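Local coordinates for protein D-alanine--D-alanine ligase (PDB 3TQT) that joins two D-alanine molecules into D-alanyl-D-alanine at the expense of ATP, supplying the dipeptide used in peptidoglycan synthesis, at residues A[9-14]-A[23-28]. Sequence-based numbering, arbitrary orientation.
Sequences VLCGGQ and QSAKNI
Ala25 turns its methyl group toward strand 5-12 and is met there by Val9 and Cys11, two strand residues that both direct their side chains at helix 18-31. The apolar contact is tightest between Cys11 CB and Ala25 CB, at 3.5 Å, slightly closer than carbon pairs usually come; the sulfur Cys11 SG stands 3.9 Å from the same methyl. Val9 forks over the helix surface. Its CG1 branch, placed anti to the backbone N (chi1 -177°), reaches Ala25 CB at 3.8 Å, while Val9 CG2 lies 4.2 Å from Ile28 CG2, about one helical turn further on, where the two branched side chains pass at a slant. Phe59, from helix 56-61, packs against both Cys11 and Ala25. All four touching residues are buried, an instance of helix-on-sheet packing by apolar groups. The local axes approach to 8.0 Å, a closeness consistent with the small Ala25 at the point of contact, and run roughly antiparallel, at 152°.

No hydrogen bond links the segments 9-14 and 23-28; polar ties run to their surroundings. The strand backbone is bonded on one side to strand 37-44, through Val9 and Cys11, and through Leu10 to Phe103 and Met105. Gly12 N is hydrogen-bonded to Ser21 OG, about one turn before Ala25. Because strand 37-44 follows helix 18-31 and lies parallel to strand 5-12, the three form a beta-alpha-beta unit, here part of the Rossmann-like N-terminal domain of D-alanine--D-alanine ligases.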
loop_
_atom_site.group_PDB
_atom_site.type_symbol
_atom_site.label_atom_id
_atom_site.label_comp_id
_atom_site.label_asym_id
_atom_site.label_seq_id
_atom_site.Cartn_x
_atom_site.Cartn_y
_atom_site.Cartn_z
ATOM N N VAL A 9 -4.949 -15.382 -13.950
ATOM C CA VAL A 9 -5.940 -14.349 -13.685
ATOM C C VAL A 9 -6.560 -14.613 -12.321
ATOM O O VAL A 9 -7.077 -15.701 -12.079
ATOM C CB VAL A 9 -7.005 -14.312 -14.784
ATOM C CG1 VAL A 9 -8.019 -13.171 -14.532
ATOM C CG2 VAL A 9 -6.333 -14.156 -16.144
ATOM N N LEU A 10 -6.469 -13.637 -11.418
ATOM C CA LEU A 10 -7.013 -13.793 -10.068
ATOM C C LEU A 10 -8.380 -13.160 -9.993
ATOM O O LEU A 10 -8.556 -12.006 -10.388
ATOM C CB LEU A 10 -6.114 -13.130 -9.026
ATOM C CG LEU A 10 -4.857 -13.860 -8.550
ATOM C CD1 LEU A 10 -4.187 -14.639 -9.669
ATOM C CD2 LEU A 10 -3.886 -12.869 -7.900
ATOM N N CYS A 11 -9.351 -13.901 -9.468
ATOM C CA CYS A 11 -10.705 -13.373 -9.363
ATOM C C CYS A 11 -11.430 -13.891 -8.134
ATOM O O CYS A 11 -10.962 -14.814 -7.469
ATOM C CB CYS A 11 -11.520 -13.704 -10.608
ATOM S SG CYS A 11 -11.917 -15.460 -10.789
ATOM N N GLY A 12 -12.580 -13.279 -7.849
ATOM C CA GLY A 12 -13.396 -13.655 -6.713
ATOM C C GLY A 12 -13.019 -12.774 -5.541
ATOM O O GLY A 12 -13.128 -11.547 -5.612
ATOM N N GLY A 13 -12.567 -13.409 -4.467
ATOM C CA GLY A 13 -12.032 -12.699 -3.321
ATOM C C GLY A 13 -13.073 -12.433 -2.255
ATOM O O GLY A 13 -14.274 -12.559 -2.497
ATOM N N GLN A 14 -12.600 -12.081 -1.063
ATOM C CA GLN A 14 -13.488 -11.718 0.024
ATOM C C GLN A 14 -13.770 -10.232 -0.134
ATOM O O GLN A 14 -13.115 -9.380 0.470
ATOM C CB GLN A 14 -12.836 -12.020 1.362
ATOM C CG GLN A 14 -12.211 -13.394 1.421
ATOM C CD GLN A 14 -11.692 -13.729 2.797
ATOM O OE1 GLN A 14 -12.465 -14.056 3.702
ATOM N NE2 GLN A 14 -10.378 -13.644 2.971
ATOM N N GLN A 23 -16.935 -11.940 -13.463
ATOM C CA GLN A 23 -17.327 -11.526 -14.812
ATOM C C GLN A 23 -16.198 -10.780 -15.542
ATOM O O GLN A 23 -16.007 -10.968 -16.740
ATOM C CB GLN A 23 -18.625 -10.716 -14.826
ATOM C CG GLN A 23 -19.854 -11.541 -14.433
ATOM C CD GLN A 23 -19.928 -12.869 -15.186
ATOM O OE1 GLN A 23 -20.013 -13.943 -14.576
ATOM N NE2 GLN A 23 -19.894 -12.800 -16.517
ATOM N N SER A 24 -15.469 -9.935 -14.823
ATOM C CA SER A 24 -14.275 -9.296 -15.384
ATOM C C SER A 24 -13.271 -10.355 -15.827
ATOM O O SER A 24 -12.758 -10.316 -16.944
ATOM C CB SER A 24 -13.634 -8.340 -14.361
ATOM O OG SER A 24 -14.515 -7.279 -14.068
ATOM N N ALA A 25 -12.987 -11.301 -14.942
ATOM C CA ALA A 25 -12.023 -12.348 -15.239
ATOM C C ALA A 25 -12.451 -13.179 -16.441
ATOM O O ALA A 25 -11.616 -13.582 -17.244
ATOM C CB ALA A 25 -11.806 -13.241 -14.040
ATOM N N LYS A 26 -13.749 -13.439 -16.569
ATOM C CA LYS A 26 -14.218 -14.230 -17.695
ATOM C C LYS A 26 -13.958 -13.502 -19.006
ATOM O O LYS A 26 -13.528 -14.102 -19.979
ATOM C CB LYS A 26 -15.693 -14.579 -17.551
ATOM C CG LYS A 26 -15.967 -15.618 -16.487
ATOM C CD LYS A 26 -17.458 -15.908 -16.418
ATOM C CE LYS A 26 -17.770 -16.988 -15.404
ATOM N NZ LYS A 26 -18.026 -18.294 -16.060
ATOM N N ASN A 27 -14.208 -12.204 -19.032
ATOM C CA ASN A 27 -13.968 -11.448 -20.249
ATOM C C ASN A 27 -12.494 -11.458 -20.599
ATOM O O ASN A 27 -12.115 -11.651 -21.748
ATOM C CB ASN A 27 -14.438 -10.002 -20.094
ATOM C CG ASN A 27 -14.283 -9.208 -21.369
ATOM O OD1 ASN A 27 -14.590 -9.697 -22.457
ATOM N ND2 ASN A 27 -13.785 -7.987 -21.250
ATOM N N ILE A 28 -11.665 -11.236 -19.591
ATOM C CA ILE A 28 -10.230 -11.234 -19.799
ATOM C C ILE A 28 -9.783 -12.604 -20.311
ATOM O O ILE A 28 -9.037 -12.703 -21.284
ATOM C CB ILE A 28 -9.506 -10.878 -18.498
ATOM C CG1 ILE A 28 -9.698 -9.382 -18.205
ATOM C CG2 ILE A 28 -8.011 -11.237 -18.588
ATOM C CD1 ILE A 28 -9.274 -8.967 -16.822
#